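Long-range contacts in L-rhamnonate dehydratase (Gibberella zeae, PDB 2P0I), which probably catalyses the dehydration of L-rhamnonate to 2-dehydro-3-deoxy-L-rhamnonate, as a member of the enolase superfamily: residues P324-P329 and F343-A348; C223-N228 and W247-S252; L64-V69 and T82-P87; D39-T44 and Y52-T57; G157-E162 and F334-P339. One frame throughout, in Å; residues are numbered along the deposited sequence.

In the fold
Contacts 2, 3 and 5 are buried; contacts 1 and 4 are partly buried, and contact 4, about 20 Å from the chain's centre, has the exposed charges. Contacts 1 and 2 reach the same mixed barrel sheet, their centres 19 Å apart; the first turns on one glutamate-to-backbone bond, the second on three backbone bonds and a pair of cysteine sulfurs beside a tryptophan edge. Contact 5 holds the end of helix 329-337, which is followed in the chain by strand 344-347 of contact 1, and the two touch where Phe334 packs on Pro324. Contact 3 is ordinary hairpin pairing in the N-terminal domain. Contact 4 rests against contact 2 through Ser43 and Ser226. Contacts 2 to 5 all meet another subunit.

Contact 1 (P324-P329 and F343-A348)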
# COMPACT_ATOMS: atom_id res chain seq x y z
N PRO A 324 -17.59 24.35 -12.59
CA PRO A 324 -18.16 24.93 -11.40
C PRO A 324 -19.68 24.91 -11.39
O PRO A 324 -20.31 24.79 -12.44
CB PRO A 324 -17.64 26.37 -11.42
CG PRO A 324 -17.46 26.67 -12.85
CD PRO A 324 -16.99 25.38 -13.46
N HIS A 325 -20.24 24.99 -10.18
CA HIS A 325 -21.66 25.20 -9.94
C HIS A 325 -22.09 26.53 -10.58
O HIS A 325 -21.31 27.49 -10.60
CB HIS A 325 -21.91 25.23 -8.43
CG HIS A 325 -23.35 25.43 -8.06
ND1 HIS A 325 -23.82 26.63 -7.57
CD2 HIS A 325 -24.42 24.60 -8.13
CE1 HIS A 325 -25.12 26.52 -7.33
NE2 HIS A 325 -25.50 25.30 -7.66
N ALA A 326 -23.31 26.56 -11.11
CA ALA A 326 -23.88 27.78 -11.67
C ALA A 326 -23.86 28.95 -10.68
O ALA A 326 -24.61 28.97 -9.70
CB ALA A 326 -25.30 27.52 -12.17
N SER A 327 -22.97 29.91 -10.93
CA SER A 327 -22.80 31.06 -10.05
C SER A 327 -22.93 32.37 -10.83
O SER A 327 -22.48 33.42 -10.36
CB SER A 327 -21.44 31.01 -9.36
OG SER A 327 -21.27 29.82 -8.62
N GLY A 328 -23.54 32.30 -12.01
CA GLY A 328 -23.64 33.47 -12.87
C GLY A 328 -22.27 33.92 -13.33
O GLY A 328 -21.37 33.09 -13.50
N PRO A 329 -22.09 35.24 -13.52
CA PRO A 329 -20.81 35.83 -13.95
C PRO A 329 -19.60 35.47 -13.09
O PRO A 329 -18.47 35.54 -13.56
CB PRO A 329 -21.09 37.33 -13.86
CG PRO A 329 -22.55 37.43 -14.13
CD PRO A 329 -23.13 36.27 -13.37
N PHE A 343 -16.62 23.50 -19.77
CA PHE A 343 -18.01 23.97 -19.94
C PHE A 343 -18.57 24.28 -18.55
O PHE A 343 -17.89 24.05 -17.56
CB PHE A 343 -18.89 22.90 -20.62
CG PHE A 343 -18.61 21.49 -20.15
CD1 PHE A 343 -19.10 21.03 -18.93
CD2 PHE A 343 -17.87 20.62 -20.94
CE1 PHE A 343 -18.85 19.73 -18.49
CE2 PHE A 343 -17.61 19.31 -20.52
CZ PHE A 343 -18.10 18.87 -19.30
N GLN A 344 -19.81 24.76 -18.46
CA GLN A 344 -20.44 24.85 -17.15
C GLN A 344 -21.95 24.71 -17.07
O GLN A 344 -22.64 24.55 -18.07
CB GLN A 344 -19.96 26.07 -16.36
CG GLN A 344 -20.43 27.40 -16.88
CD GLN A 344 -20.24 28.48 -15.84
OE1 GLN A 344 -21.07 28.67 -14.96
NE2 GLN A 344 -19.12 29.18 -15.93
N GLU A 345 -22.43 24.75 -15.84
CA GLU A 345 -23.83 24.54 -15.51
C GLU A 345 -24.61 25.85 -15.70
O GLU A 345 -24.14 26.92 -15.30
CB GLU A 345 -23.91 24.06 -14.06
CG GLU A 345 -25.30 23.92 -13.49
CD GLU A 345 -25.31 23.33 -12.10
OE1 GLU A 345 -24.50 23.75 -11.25
OE2 GLU A 345 -26.15 22.44 -11.85
N TYR A 346 -25.78 25.76 -16.33
CA TYR A 346 -26.84 26.74 -16.13
C TYR A 346 -28.06 26.11 -15.47
O TYR A 346 -28.44 24.99 -15.79
CB TYR A 346 -27.23 27.44 -17.44
CG TYR A 346 -27.83 28.81 -17.22
CD1 TYR A 346 -27.02 29.90 -16.91
CD2 TYR A 346 -29.21 29.01 -17.26
CE1 TYR A 346 -27.56 31.16 -16.67
CE2 TYR A 346 -29.76 30.27 -17.03
CZ TYR A 346 -28.93 31.34 -16.74
OH TYR A 346 -29.44 32.59 -16.50
N LEU A 347 -28.68 26.84 -14.54
CA LEU A 347 -29.96 26.43 -13.96
C LEU A 347 -31.15 26.86 -14.81
O LEU A 347 -31.31 28.05 -15.09
CB LEU A 347 -30.11 27.02 -12.55
CG LEU A 347 -29.98 26.13 -11.31
CD1 LEU A 347 -30.89 24.90 -11.36
CD2 LEU A 347 -28.53 25.73 -11.04
N ALA A 348 -31.98 25.91 -15.22
CA ALA A 348 -33.34 26.23 -15.69
C ALA A 348 -34.24 26.60 -14.51
O ALA A 348 -34.88 25.73 -13.91
CB ALA A 348 -33.95 25.08 -16.49
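Pro324 packs on Gln344 of strand 344-347, its CD 4.2 Å from Gln344 CB. At His325 the imidazole crosses the carboxylate of Glu345 obliquely: CD2 comes within 3.2 Å of Glu345 OE1, ring and carboxylate standing almost perpendicular at 86°. Ala326 then supplies the bond that ties the two segments, its backbone N reaching Glu345 OE1 at 3.1 Å along a nearly straight path of 165°. The N-H arrives on the anti side of that oxygen and a little out of the carboxylate plane. Glu345 can reach so far because its chain is extended, with CG opposite the backbone N (chi1 174°). The second oxygen is committed elsewhere, to Lys185 and Thr169, so the carboxylate is gripped from both ends and its rotation is probably restricted. The methyl of Ala326 settles against the strand, CB being 3.4 Å from Glu345 O and 3.9 Å from Leu347 CD2. The loop thus lies over the strand in the barrel domain of an enolase-type enzyme. Strand 344-347 runs parallel to strand 163-169, whose backbone it bonds, while helix 329-337 packs against Gln344 and Tyr346.

Contact 2 (C223-N228 and W247-S252)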
# COMPACT_ATOMS: atom_id res chain seq x y z
N CYS A 223 -27.57 13.90 -7.59
CA CYS A 223 -28.05 13.04 -6.50
C CYS A 223 -28.08 13.75 -5.17
O CYS A 223 -28.41 13.14 -4.16
CB CYS A 223 -27.23 11.75 -6.42
SG CYS A 223 -27.35 10.72 -7.94
N TYR A 224 -27.74 15.04 -5.20
CA TYR A 224 -27.81 15.95 -4.05
C TYR A 224 -27.43 15.31 -2.71
O TYR A 224 -28.23 15.27 -1.78
CB TYR A 224 -29.17 16.68 -4.00
CG TYR A 224 -29.17 17.92 -3.10
CD1 TYR A 224 -28.46 19.07 -3.45
CD2 TYR A 224 -29.88 17.93 -1.89
CE1 TYR A 224 -28.45 20.20 -2.63
CE2 TYR A 224 -29.87 19.05 -1.06
CZ TYR A 224 -29.16 20.18 -1.43
OH TYR A 224 -29.15 21.29 -0.62
N MSE A 225 -26.23 14.73 -2.66
CA MSE A 225 -25.61 14.25 -1.42
C MSE A 225 -26.35 13.12 -0.73
O MSE A 225 -26.10 12.85 0.44
CB MSE A 225 -25.44 15.39 -0.40
CG MSE A 225 -24.69 16.61 -0.90
SE MSE A 225 -24.65 17.95 0.53
CE MSE A 225 -26.52 18.52 0.54
N SER A 226 -27.29 12.47 -1.43
CA SER A 226 -28.38 11.79 -0.76
C SER A 226 -28.25 10.27 -0.68
O SER A 226 -29.04 9.63 0.01
CB SER A 226 -29.72 12.16 -1.38
OG SER A 226 -29.86 11.57 -2.67
N LEU A 227 -27.28 9.70 -1.39
CA LEU A 227 -27.22 8.25 -1.52
C LEU A 227 -26.16 7.62 -0.61
O LEU A 227 -25.60 8.28 0.27
CB LEU A 227 -27.01 7.83 -2.99
CG LEU A 227 -27.84 8.46 -4.10
CD1 LEU A 227 -27.53 7.77 -5.42
CD2 LEU A 227 -29.32 8.35 -3.78
N ASN A 228 -25.93 6.32 -0.81
CA ASN A 228 -24.82 5.63 -0.17
C ASN A 228 -24.09 4.75 -1.18
O ASN A 228 -24.51 4.66 -2.33
CB ASN A 228 -25.28 4.86 1.07
CG ASN A 228 -26.38 3.88 0.77
OD1 ASN A 228 -26.15 2.85 0.15
ND2 ASN A 228 -27.57 4.18 1.26
N TRP A 247 -22.76 10.85 -12.86
CA TRP A 247 -23.53 10.83 -11.63
C TRP A 247 -22.90 11.78 -10.62
O TRP A 247 -21.74 11.59 -10.21
CB TRP A 247 -23.57 9.42 -11.07
CG TRP A 247 -24.22 8.44 -11.99
CD1 TRP A 247 -23.65 7.81 -13.05
CD2 TRP A 247 -25.58 7.99 -11.94
NE1 TRP A 247 -24.57 6.98 -13.67
CE2 TRP A 247 -25.76 7.08 -13.00
CE3 TRP A 247 -26.66 8.27 -11.09
CZ2 TRP A 247 -26.98 6.44 -13.24
CZ3 TRP A 247 -27.88 7.64 -11.34
CH2 TRP A 247 -28.03 6.73 -12.40
N GLU A 248 -23.67 12.78 -10.23
CA GLU A 248 -23.19 13.92 -9.48
C GLU A 248 -23.59 13.82 -8.02
O GLU A 248 -24.75 13.57 -7.72
CB GLU A 248 -23.78 15.19 -10.09
CG GLU A 248 -23.36 16.46 -9.41
CD GLU A 248 -23.72 17.70 -10.22
OE1 GLU A 248 -23.50 17.70 -11.45
OE2 GLU A 248 -24.19 18.68 -9.62
N GLU A 249 -22.62 14.02 -7.13
CA GLU A 249 -22.84 14.12 -5.68
C GLU A 249 -23.59 12.94 -5.09
O GLU A 249 -24.57 13.13 -4.36
CB GLU A 249 -23.56 15.42 -5.31
CG GLU A 249 -22.65 16.61 -5.19
CD GLU A 249 -23.06 17.54 -4.07
OE1 GLU A 249 -22.29 17.66 -3.10
OE2 GLU A 249 -24.14 18.17 -4.17
N CYS A 250 -23.17 11.73 -5.42
CA CYS A 250 -23.86 10.54 -4.94
C CYS A 250 -23.82 10.40 -3.43
O CYS A 250 -24.80 10.02 -2.82
CB CYS A 250 -23.32 9.28 -5.59
SG CYS A 250 -23.64 9.18 -7.37
N LEU A 251 -22.69 10.75 -2.83
CA LEU A 251 -22.49 10.54 -1.40
C LEU A 251 -22.48 11.85 -0.67
O LEU A 251 -22.28 12.91 -1.28
CB LEU A 251 -21.15 9.83 -1.15
CG LEU A 251 -20.85 8.55 -1.89
CD1 LEU A 251 -19.40 8.28 -1.70
CD2 LEU A 251 -21.63 7.42 -1.31
N SER A 252 -22.68 11.79 0.65
CA SER A 252 -22.37 12.91 1.54
C SER A 252 -20.94 13.40 1.28
O SER A 252 -20.06 12.59 0.99
CB SER A 252 -22.52 12.49 3.00
OG SER A 252 -21.97 13.45 3.88
O HOH W 1 -23.35 9.17 1.68
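Three groups make the apolar centre: the sulfurs of Cys223 and Cys250 lie 4.1 Å apart, and Cys223 SG also meets the edge of the Trp247 indole, 4.0 Å from CE3. The sulfur stands almost in the plane of the six-membered ring, so this sulfur-aromatic contact is made at the rim. Leu227 extends the patch, its CD1 loosely touching Cys250 CB. In the two loops that follow neighbouring parallel barrel strands, alternate N-H groups of the first meet three successive carbonyls of the second: Cys223 N to Glu248 O, Met225 N to Glu249 O (2.9 Å) and Leu227 N to Cys250 O (2.9 Å). The type I' turn from Cys223 to Ser226 gives the first loop its shape, and Cys223 O accepts from both N and OG of Ser226. Farther out, CG of the selenomethionine Met225 lies alongside Glu249, 3.4 Å from OE1, an oxygen also bonded by His276. A water joins Leu227 O to Ser252 N, donating to the first and accepting from the second. Glu248 pairs with Lys185 near Asp222, grouping charges at the strand ends. Three direct bonds and a water thus tie the main chains, whereas the Glu248 and Glu249 carboxylates find partners beyond both segments.

Contact 3 (L64-V69 and T82-P87)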
# COMPACT_ATOMS: atom_id res chain seq x y z
N LEU A 64 -31.35 30.32 4.91
CA LEU A 64 -30.34 31.34 5.16
C LEU A 64 -30.71 32.64 4.47
O LEU A 64 -30.50 33.72 5.01
CB LEU A 64 -28.96 30.87 4.72
CG LEU A 64 -28.36 29.61 5.36
CD1 LEU A 64 -27.13 29.18 4.55
CD2 LEU A 64 -27.99 29.84 6.83
N GLY A 65 -31.29 32.52 3.27
CA GLY A 65 -31.51 33.66 2.39
C GLY A 65 -30.23 34.17 1.73
O GLY A 65 -29.18 33.52 1.79
N SER A 66 -30.34 35.34 1.11
CA SER A 66 -29.32 35.92 0.25
C SER A 66 -28.78 37.21 0.85
O SER A 66 -29.49 37.92 1.56
CB SER A 66 -29.92 36.21 -1.13
OG SER A 66 -30.16 35.01 -1.85
N PHE A 67 -27.53 37.53 0.55
CA PHE A 67 -26.94 38.80 0.98
C PHE A 67 -26.04 39.42 -0.06
O PHE A 67 -25.62 38.76 -1.00
CB PHE A 67 -26.24 38.67 2.34
CG PHE A 67 -24.87 38.04 2.29
CD1 PHE A 67 -23.76 38.76 2.73
CD2 PHE A 67 -24.70 36.73 1.85
CE1 PHE A 67 -22.49 38.18 2.70
CE2 PHE A 67 -23.43 36.15 1.82
CZ PHE A 67 -22.32 36.87 2.24
N LEU A 68 -25.76 40.72 0.09
CA LEU A 68 -24.92 41.45 -0.84
C LEU A 68 -23.91 42.26 -0.05
O LEU A 68 -24.27 42.92 0.92
CB LEU A 68 -25.76 42.34 -1.76
CG LEU A 68 -25.04 43.15 -2.85
CD1 LEU A 68 -25.57 42.86 -4.25
CD2 LEU A 68 -25.15 44.61 -2.56
N VAL A 69 -22.65 42.20 -0.47
CA VAL A 69 -21.56 42.97 0.13
C VAL A 69 -21.07 43.98 -0.90
O VAL A 69 -20.73 43.61 -2.01
CB VAL A 69 -20.40 42.03 0.56
CG1 VAL A 69 -19.11 42.79 0.83
CG2 VAL A 69 -20.79 41.22 1.78
N THR A 82 -22.90 39.21 -4.53
CA THR A 82 -24.02 38.62 -3.82
C THR A 82 -23.80 37.12 -3.62
O THR A 82 -23.04 36.49 -4.35
CB THR A 82 -25.37 38.92 -4.55
OG1 THR A 82 -26.47 38.39 -3.80
CG2 THR A 82 -25.37 38.34 -5.95
N GLY A 83 -24.46 36.57 -2.61
CA GLY A 83 -24.37 35.14 -2.33
C GLY A 83 -25.43 34.75 -1.33
O GLY A 83 -26.09 35.60 -0.75
N PHE A 84 -25.59 33.45 -1.13
CA PHE A 84 -26.43 32.96 -0.05
C PHE A 84 -25.69 33.03 1.28
O PHE A 84 -24.47 32.87 1.33
CB PHE A 84 -26.91 31.53 -0.34
CG PHE A 84 -27.90 31.44 -1.48
CD1 PHE A 84 -29.23 31.84 -1.32
CD2 PHE A 84 -27.50 30.94 -2.72
CE1 PHE A 84 -30.14 31.74 -2.37
CE2 PHE A 84 -28.41 30.84 -3.78
CZ PHE A 84 -29.73 31.24 -3.60
N GLY A 85 -26.45 33.28 2.36
CA GLY A 85 -25.91 33.37 3.71
C GLY A 85 -26.76 34.23 4.64
O GLY A 85 -26.88 33.92 5.83
N GLY A 86 -27.32 35.31 4.10
CA GLY A 86 -28.34 36.12 4.78
C GLY A 86 -27.86 36.87 6.01
O GLY A 86 -26.69 37.26 6.07
N PRO A 87 -28.76 37.09 6.98
CA PRO A 87 -28.45 37.73 8.27
C PRO A 87 -27.18 37.25 9.02
O PRO A 87 -26.38 38.10 9.43
CB PRO A 87 -29.73 37.54 9.09
CG PRO A 87 -30.81 37.46 8.05
CD PRO A 87 -30.20 36.75 6.88
O HOH W 2 -28.05 35.69 -4.34
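Leu64-Val69 and Thr82-Pro87 form the open end of an antiparallel beta hairpin, part of the N-terminal domain's four-stranded sheet in this enolase-superfamily enzyme. Strands 66-73 and 78-84 are paired here, with strand 78-84 outermost within the chain, and helix 86-97 follows. Phe67 and Gly83 make the hydrogen-bonded pair: Phe67 N gives a 2.7 Å bond to Gly83 O, and Gly83 N returns one to Phe67 O. That carbonyl is held twice, because Thr82 OG1 also donates to Phe67 O at 2.9 Å, coming from above the carbonyl plane. The hydroxyl stands opposite its own backbone N (chi1 -177°), a setting that brings it over the neighbouring strand. Ser66 with Phe84 and Leu68 with Thr82 are non-hydrogen-bonded pairs; in the second, Leu68 CD1 lies 4.0 Å from Thr82 CB.

On the other side of the sheet, the Phe67 ring lies against Gly83 and passes close to Gly85, where there is no side chain in its way, and continues onto Ala89, Cys90 and Val93 of helix 86-97. Its edge meets Phe84 O, 3.5 Å from CE2. Phe84 turns its own ring the other way, toward Ser66 OG and with Gly65 O in plane at its edge. Past the strand, Gly85 N bonds Gly65 O at 2.8 Å, a straight bond of 172° that prolongs the pairing into the turn before the helix. There the chain passes so close that Gly86 CA lies 3.2 Å from Leu64 O, a CA-H...O contact.

Contact 4 (D39-T44 and Y52-T57)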
# COMPACT_ATOMS: atom_id res chain seq x y z
N ASP A 39 -40.67 21.98 -4.88
CA ASP A 39 -42.00 21.36 -4.88
C ASP A 39 -42.16 20.07 -5.71
O ASP A 39 -43.19 19.40 -5.63
CB ASP A 39 -43.08 22.38 -5.25
CG ASP A 39 -43.20 23.50 -4.22
OD1 ASP A 39 -43.01 24.67 -4.60
OD2 ASP A 39 -43.49 23.21 -3.04
N SER A 40 -41.15 19.73 -6.51
CA SER A 40 -41.10 18.43 -7.18
C SER A 40 -40.23 17.43 -6.41
O SER A 40 -39.51 17.83 -5.49
CB SER A 40 -40.64 18.57 -8.64
OG SER A 40 -39.25 18.87 -8.74
N ASP A 41 -40.30 16.15 -6.77
CA ASP A 41 -39.58 15.09 -6.04
C ASP A 41 -38.07 15.11 -6.31
O ASP A 41 -37.62 14.86 -7.43
CB ASP A 41 -40.18 13.71 -6.32
CG ASP A 41 -41.47 13.46 -5.56
OD1 ASP A 41 -41.43 13.37 -4.31
OD2 ASP A 41 -42.53 13.36 -6.21
N ILE A 42 -37.31 15.43 -5.27
CA ILE A 42 -35.84 15.47 -5.32
C ILE A 42 -35.31 14.74 -4.08
O ILE A 42 -35.76 14.99 -2.95
CB ILE A 42 -35.31 16.94 -5.39
CG1 ILE A 42 -35.75 17.63 -6.69
CG2 ILE A 42 -33.79 17.00 -5.25
CD1 ILE A 42 -35.53 19.15 -6.72
N SER A 43 -34.37 13.82 -4.30
CA SER A 43 -33.72 13.09 -3.21
C SER A 43 -32.70 13.97 -2.48
O SER A 43 -31.85 14.59 -3.11
CB SER A 43 -33.03 11.85 -3.77
OG SER A 43 -32.46 11.08 -2.73
N THR A 44 -32.80 14.00 -1.15
CA THR A 44 -32.03 14.93 -0.29
C THR A 44 -31.49 14.17 0.95
O THR A 44 -32.03 13.12 1.29
CB THR A 44 -32.91 16.14 0.19
OG1 THR A 44 -33.89 15.69 1.13
CG2 THR A 44 -33.59 16.83 -0.98
N TYR A 52 -40.25 15.41 5.55
CA TYR A 52 -39.24 16.24 4.90
C TYR A 52 -38.87 15.85 3.46
O TYR A 52 -37.90 16.37 2.91
CB TYR A 52 -38.00 16.40 5.80
CG TYR A 52 -38.31 16.98 7.17
CD1 TYR A 52 -38.84 18.27 7.29
CD2 TYR A 52 -38.08 16.24 8.33
CE1 TYR A 52 -39.14 18.81 8.55
CE2 TYR A 52 -38.38 16.77 9.60
CZ TYR A 52 -38.92 18.06 9.69
OH TYR A 52 -39.22 18.59 10.93
N LYS A 53 -39.65 14.95 2.86
CA LYS A 53 -39.29 14.43 1.53
C LYS A 53 -40.10 15.02 0.36
O LYS A 53 -39.64 15.01 -0.78
CB LYS A 53 -39.26 12.90 1.50
CG LYS A 53 -40.61 12.20 1.41
CD LYS A 53 -40.58 10.82 2.07
CE LYS A 53 -40.00 9.74 1.16
NZ LYS A 53 -40.92 9.38 0.04
N LYS A 54 -41.30 15.52 0.66
CA LYS A 54 -42.18 16.11 -0.36
C LYS A 54 -41.77 17.54 -0.74
O LYS A 54 -42.06 17.99 -1.86
CB LYS A 54 -43.63 16.07 0.12
CG LYS A 54 -44.41 14.85 -0.37
CD LYS A 54 -45.48 15.25 -1.39
CE LYS A 54 -44.96 15.14 -2.82
NZ LYS A 54 -45.04 13.74 -3.34
N SER A 55 -41.11 18.23 0.19
CA SER A 55 -40.76 19.65 0.04
C SER A 55 -39.36 19.94 0.62
O SER A 55 -39.07 19.58 1.77
CB SER A 55 -41.81 20.52 0.74
OG SER A 55 -41.42 21.88 0.80
N ARG A 56 -38.52 20.60 -0.18
CA ARG A 56 -37.15 20.95 0.21
C ARG A 56 -37.11 22.09 1.24
O ARG A 56 -36.20 22.15 2.08
CB ARG A 56 -36.31 21.29 -1.02
CG ARG A 56 -35.12 20.36 -1.27
CD ARG A 56 -34.98 19.94 -2.74
NE ARG A 56 -34.55 21.03 -3.62
CZ ARG A 56 -33.39 21.06 -4.29
NH1 ARG A 56 -33.11 22.10 -5.06
NH2 ARG A 56 -32.51 20.07 -4.18
N THR A 57 -38.10 22.99 1.18
CA THR A 57 -38.24 24.08 2.16
C THR A 57 -38.57 23.58 3.57
O THR A 57 -38.22 24.25 4.55
CB THR A 57 -39.34 25.09 1.75
OG1 THR A 57 -40.55 24.40 1.43
CG2 THR A 57 -38.89 25.94 0.58
O HOH W 3 -37.23 16.57 -0.96
O HOH W 4 -37.35 13.77 -1.25
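Ile42 O and Lys53 O, themselves 4.4 Å apart, are bridged by a water lying 2.9 Å from both Ile42 O and Lys53 O. A second, 2.6 Å from the same two carbonyls, is doubtful, since the waters have more acceptors in reach than protons. This water bridge joins two loops of the N-terminal part of an enolase-superfamily protein, beside the short helix 56-59. In this family such loops commonly close over the mouth of the barrel, consistent with the links from here to Tyr224 and Ser226. Arg56, modelled in two conformers, crosses Thr44 obliquely in the one described, CD lying 3.8 Å from Thr44 CG2. Bends at chi2 and chi3 (136° and 70°) lay its guanidinium flat under Ile42, whose CD1 sits over the centre of one face, 3.7 Å above the plane. Arg56 NE is bonded to Leu37 O, and the group also makes a cation-pi contact with Tyr224. Tyr52 meets Phe100 of the second subunit edge to face, so the loop pair stands at a subunit boundary. Farther from the packed arginine, the ion pair between Asp41 and Lys54 is long: Lys54 NZ stands 3.8 Å from Asp41 OD1 and equally far from OD2.

Contact 5 (G157-E162 and F334-P339); sequences GGATKE and FQISQP
Hydrogen bonds gather where the loop Gly157-Glu162 meets the C-terminal end of helix 329-337, in the (beta/alpha)7beta barrel of the enolase superfamily, just before strand 163-169. Thr160 N bonds Ile336 O at 2.7 Å and 165°, close to the line of the carbonyl. Thr160 OG1 lies between two carbonyls, 2.9 Å from Gln338 O and 3.0 Å from Ile336 O; which of them takes its proton is not settled. Lys161 adds weak bonds, NZ being 2.9 Å from Gln335 O and farther from Gln338 O; it is bonded more soundly to Thr341 O. A positive amine among the carbonyls at a helix C-terminus is probably favourable to the helix dipole. Gln335 NE2, in the conformer described of two, is buried without a partner in the model, 3.9 Å from Lys161 CD.

CA-H...O contacts supplement these: Ser337 CA approaches Gly158 O at 3.2 Å, and Ala159 CA approaches Ile336 O. Asn108 and Asn110 of the third subunit bond Ala159 N and Ser337 O, placing the junction at a subunit interface.

Apolar contact comes last. Ile336, with CG1 opposite its backbone N (chi1 -150°), reaches past Ala159 to the aliphatic part of Lys161, where its CD1 lies 3.6 Å from Lys161 CG.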
# COMPACT_ATOMS: atom_id res chain seq x y z
N GLY A 157 -5.84 35.73 -16.27
CA GLY A 157 -5.20 34.84 -17.25
C GLY A 157 -5.71 34.94 -18.68
O GLY A 157 -5.17 34.28 -19.58
N GLY A 158 -6.75 35.75 -18.90
CA GLY A 158 -7.24 36.02 -20.26
C GLY A 158 -8.38 35.10 -20.65
O GLY A 158 -9.03 34.54 -19.79
N ALA A 159 -8.64 34.98 -21.95
CA ALA A 159 -9.58 33.98 -22.45
C ALA A 159 -8.84 32.79 -23.08
O ALA A 159 -8.00 32.98 -23.96
CB ALA A 159 -10.53 34.61 -23.45
N THR A 160 -9.15 31.58 -22.64
CA THR A 160 -8.61 30.38 -23.26
C THR A 160 -9.55 29.83 -24.33
O THR A 160 -9.20 28.91 -25.07
CB THR A 160 -8.32 29.27 -22.24
OG1 THR A 160 -9.48 29.05 -21.43
CG2 THR A 160 -7.14 29.65 -21.35
N LYS A 161 -10.76 30.39 -24.38
CA LYS A 161 -11.71 30.08 -25.45
C LYS A 161 -12.54 31.31 -25.81
O LYS A 161 -12.51 32.31 -25.08
CB LYS A 161 -12.61 28.89 -25.07
CG LYS A 161 -13.15 28.92 -23.64
CD LYS A 161 -13.55 27.53 -23.15
CE LYS A 161 -12.41 26.82 -22.42
NZ LYS A 161 -12.16 27.40 -21.06
N GLU A 162 -13.24 31.25 -26.93
CA GLU A 162 -14.08 32.36 -27.38
C GLU A 162 -15.53 32.17 -26.97
O GLU A 162 -16.29 33.14 -26.88
CB GLU A 162 -13.97 32.56 -28.90
CG GLU A 162 -13.49 31.32 -29.68
CD GLU A 162 -13.46 31.52 -31.19
OE1 GLU A 162 -14.23 30.82 -31.89
OE2 GLU A 162 -12.68 32.37 -31.67
N PHE A 334 -14.25 32.91 -14.58
CA PHE A 334 -13.34 31.83 -14.23
C PHE A 334 -13.23 30.82 -15.36
O PHE A 334 -12.12 30.42 -15.72
CB PHE A 334 -13.81 31.13 -12.95
CG PHE A 334 -13.09 29.85 -12.66
CD1 PHE A 334 -11.80 29.86 -12.14
CD2 PHE A 334 -13.70 28.62 -12.91
CE1 PHE A 334 -11.12 28.67 -11.89
CE2 PHE A 334 -13.05 27.44 -12.65
CZ PHE A 334 -11.75 27.45 -12.14
N GLN A 335 -14.38 30.41 -15.91
CA GLN A 335 -14.45 29.32 -16.87
C GLN A 335 -13.80 29.68 -18.20
O GLN A 335 -13.12 28.86 -18.80
CB GLN A 335 -15.90 28.89 -17.10
CG GLN A 335 -16.07 27.57 -17.85
CD GLN A 335 -16.75 27.74 -19.19
OE1 GLN A 335 -17.95 27.48 -19.32
NE2 GLN A 335 -16.00 28.17 -20.19
N ILE A 336 -13.99 30.92 -18.62
CA ILE A 336 -13.37 31.42 -19.83
C ILE A 336 -11.84 31.47 -19.78
O ILE A 336 -11.19 31.46 -20.82
CB ILE A 336 -14.02 32.76 -20.26
CG1 ILE A 336 -13.97 32.96 -21.77
CG2 ILE A 336 -13.42 33.92 -19.54
CD1 ILE A 336 -14.80 31.97 -22.53
N SER A 337 -11.28 31.46 -18.57
CA SER A 337 -9.89 31.84 -18.34
C SER A 337 -8.90 30.70 -18.14
O SER A 337 -7.69 30.91 -18.20
CB SER A 337 -9.80 32.81 -17.16
OG SER A 337 -10.01 32.12 -15.95
N GLN A 338 -9.41 29.49 -17.88
CA GLN A 338 -8.56 28.38 -17.44
C GLN A 338 -8.40 27.28 -18.51
O GLN A 338 -9.32 27.03 -19.30
CB GLN A 338 -9.04 27.79 -16.10
CG GLN A 338 -9.23 28.78 -14.95
CD GLN A 338 -7.94 29.43 -14.46
OE1 GLN A 338 -7.81 30.66 -14.48
NE2 GLN A 338 -7.00 28.62 -14.00
N PRO A 339 -7.22 26.63 -18.54
CA PRO A 339 -6.97 25.45 -19.38
C PRO A 339 -7.91 24.27 -19.13
O PRO A 339 -8.30 23.59 -20.09
CB PRO A 339 -5.53 25.05 -18.99
CG PRO A 339 -5.26 25.73 -17.69
CD PRO A 339 -6.01 27.01 -17.78